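Local coordinates for protein putative modification methylase (Thermus thermophilus, PDB 2ZIE) that probably transfers a methyl group from S-adenosyl-L-methionine to the N4 amino group of cytosine in DNA, as a member of the N(4)/N(6)-methyltransferase family, at residues A[118-123]-A[169-174]. Residues are numbered along the deposited sequence; the frame is centred on the assembly and turned at random.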
loop_
_atom_site.group_PDB
_atom_site.type_symbol
_atom_site.label_atom_id
_atom_site.label_comp_id
_atom_site.label_asym_id
_atom_site.label_seq_id
_atom_site.Cartn_x
_atom_site.Cartn_y
_atom_site.Cartn_z
ATOM N N ASP A 118 1.927 7.847 1.069
ATOM C CA ASP A 118 2.612 9.122 1.139
ATOM C C ASP A 118 3.956 9.031 1.807
ATOM O O ASP A 118 4.906 9.665 1.359
ATOM C CB ASP A 118 1.745 10.155 1.844
ATOM C CG ASP A 118 0.739 10.773 0.912
ATOM O OD1 ASP A 118 1.181 11.388 -0.081
ATOM O OD2 ASP A 118 -0.477 10.637 1.159
ATOM N N ILE A 119 4.048 8.244 2.875
ATOM C CA ILE A 119 5.322 8.092 3.554
ATOM C C ILE A 119 6.315 7.383 2.632
ATOM O O ILE A 119 7.482 7.767 2.563
ATOM C CB ILE A 119 5.164 7.305 4.852
ATOM C CG1 ILE A 119 4.283 8.093 5.816
ATOM C CG2 ILE A 119 6.526 7.051 5.480
ATOM C CD1 ILE A 119 3.996 7.371 7.101
ATOM N N GLN A 120 5.846 6.375 1.899
ATOM C CA GLN A 120 6.719 5.632 0.995
ATOM C C GLN A 120 7.356 6.537 -0.041
ATOM O O GLN A 120 8.577 6.523 -0.223
ATOM C CB GLN A 120 5.951 4.520 0.273
ATOM C CG GLN A 120 5.905 3.208 1.027
ATOM C CD GLN A 120 5.313 2.074 0.206
ATOM O OE1 GLN A 120 4.150 2.108 -0.173
ATOM N NE2 GLN A 120 6.119 1.062 -0.064
ATOM N N VAL A 121 6.516 7.314 -0.722
ATOM C CA VAL A 121 6.971 8.222 -1.756
ATOM C C VAL A 121 7.909 9.284 -1.194
ATOM O O VAL A 121 8.989 9.521 -1.732
ATOM C CB VAL A 121 5.786 8.903 -2.427
ATOM C CG1 VAL A 121 6.285 9.924 -3.435
ATOM C CG2 VAL A 121 4.913 7.864 -3.115
ATOM N N ARG A 122 7.512 9.916 -0.100
ATOM C CA ARG A 122 8.355 10.941 0.484
ATOM C C ARG A 122 9.703 10.386 0.949
ATOM O O ARG A 122 10.694 11.110 0.988
ATOM C CB ARG A 122 7.597 11.646 1.618
ATOM C CG ARG A 122 6.380 12.421 1.081
ATOM C CD ARG A 122 5.350 12.726 2.145
ATOM N NE ARG A 122 5.611 14.009 2.776
ATOM C CZ ARG A 122 5.262 15.185 2.264
ATOM N NH1 ARG A 122 4.624 15.252 1.105
ATOM N NH2 ARG A 122 5.560 16.292 2.917
ATOM N N CYS A 123 9.757 9.102 1.280
ATOM C CA CYS A 123 11.015 8.508 1.713
ATOM C C CYS A 123 11.965 8.326 0.538
ATOM O O CYS A 123 13.187 8.313 0.705
ATOM C CB CYS A 123 10.776 7.164 2.394
ATOM S SG CYS A 123 10.361 7.323 4.116
ATOM N N TYR A 169 0.041 -1.074 7.375
ATOM C CA TYR A 169 1.201 -1.375 6.555
ATOM C C TYR A 169 2.474 -1.312 7.373
ATOM O O TYR A 169 2.631 -0.429 8.218
ATOM C CB TYR A 169 1.306 -0.389 5.394
ATOM C CG TYR A 169 0.047 -0.262 4.575
ATOM C CD1 TYR A 169 -1.070 0.412 5.074
ATOM C CD2 TYR A 169 -0.044 -0.830 3.310
ATOM C CE1 TYR A 169 -2.247 0.517 4.331
ATOM C CE2 TYR A 169 -1.223 -0.736 2.559
ATOM C CZ TYR A 169 -2.316 -0.062 3.077
ATOM O OH TYR A 169 -3.483 0.019 2.349
ATOM N N ILE A 170 3.369 -2.272 7.156
ATOM C CA ILE A 170 4.652 -2.244 7.844
ATOM C C ILE A 170 5.634 -1.819 6.753
ATOM O O ILE A 170 6.127 -2.643 5.985
ATOM C CB ILE A 170 5.049 -3.617 8.408
ATOM C CG1 ILE A 170 4.040 -4.044 9.475
ATOM C CG2 ILE A 170 6.439 -3.538 9.032
ATOM C CD1 ILE A 170 4.349 -5.382 10.109
ATOM N N LEU A 171 5.880 -0.518 6.665
ATOM C CA LEU A 171 6.769 0.013 5.649
ATOM C C LEU A 171 8.214 -0.311 5.945
ATOM O O LEU A 171 8.637 -0.348 7.098
ATOM C CB LEU A 171 6.591 1.527 5.526
ATOM C CG LEU A 171 5.208 1.979 5.060
ATOM C CD1 LEU A 171 5.203 3.497 4.854
ATOM C CD2 LEU A 171 4.850 1.255 3.764
HETATM N N MSE A 172 8.972 -0.534 4.881
HETATM C CA MSE A 172 10.371 -0.870 5.010
HETATM C C MSE A 172 11.246 -0.025 4.097
HETATM O O MSE A 172 11.199 -0.153 2.874
HETATM C CB MSE A 172 10.563 -2.331 4.674
HETATM C CG MSE A 172 11.437 -3.002 5.658
HETATM SE SE MSE A 172 10.396 -4.345 6.622
HETATM C CE MSE A 172 10.986 -5.869 5.462
ATOM N N GLN A 173 12.069 0.821 4.701
ATOM C CA GLN A 173 12.933 1.709 3.940
ATOM C C GLN A 173 14.372 1.448 4.304
ATOM O O GLN A 173 14.773 1.555 5.462
ATOM C CB GLN A 173 12.557 3.162 4.227
ATOM C CG GLN A 173 11.092 3.455 3.975
ATOM C CD GLN A 173 10.696 3.189 2.541
ATOM O OE1 GLN A 173 9.695 2.525 2.276
ATOM N NE2 GLN A 173 11.479 3.709 1.602
ATOM N N ARG A 174 15.155 1.113 3.295
ATOM C CA ARG A 174 16.546 0.788 3.513
ATOM C C ARG A 174 17.522 1.871 3.083
ATOM O O ARG A 174 17.328 2.539 2.074
ATOM C CB ARG A 174 16.853 -0.516 2.775
ATOM C CG ARG A 174 18.268 -1.012 2.898
ATOM C CD ARG A 174 18.393 -2.371 2.248
ATOM N NE ARG A 174 19.693 -2.958 2.546
ATOM C CZ ARG A 174 20.828 -2.625 1.935
ATOM N NH1 ARG A 174 20.832 -1.706 0.970
ATOM N NH2 ARG A 174 21.969 -3.199 2.307
HETATM O O HOH W 1 7.818 -0.502 2.316
#
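L171 projects from its strand and parts its two methyls between I119 and Q120, a compact example of how two strand side chains, this one and Q173, seat a helix on a sheet. Its CD1 lies 3.8 Å from CB of I119 and equally near that residue's CG2, while its CD2 comes to 3.5 Å from CG of Q120 and almost as near its amide carbon. With CG set anti to the carbonyl carbon (chi1 -63°), L171 sends its fork toward the helix. One turn on, C123 meets Q173: SG of C123 rests 3.9 Å from CG of Q173, whose chain bends at chi2 (-60°) and brings its amide beside CB of the cysteine.

Q120 gives the contact its mixed character. Beyond CG its chain runs extended past L171, and NE2 is hydrogen-bonded to N130 on the adjoining strand; a weak bond of 3.3 Å links NE2 of Q120 to a water that accepts a 2.8 Å bond from the backbone N of M172. Were Q120 replaced by an alanine, CD2 of L171 would probably lose its cover, and N130 and this water their shared donor.

Further out, the axes of 118-123 and 169-174 run almost parallel, 4° apart, at a closest approach of 9.6 Å. The strand is held on both edges, L171 pairing with I95 and M172 with L131, while W80 of helix 64-86 packs on I119 and C123. Across the dimer interface, D118 forms a salt bridge with R124 of the second subunit. Helix 115-125 is seated on the methyltransferase sheet, away from the cofactor site, chiefly by carbon-to-carbon van der Waals contact, partly from aliphatic parts of polar side chains, with a buried glutamine amide tied to the neighbouring strand and, more weakly, through a water to the backbone.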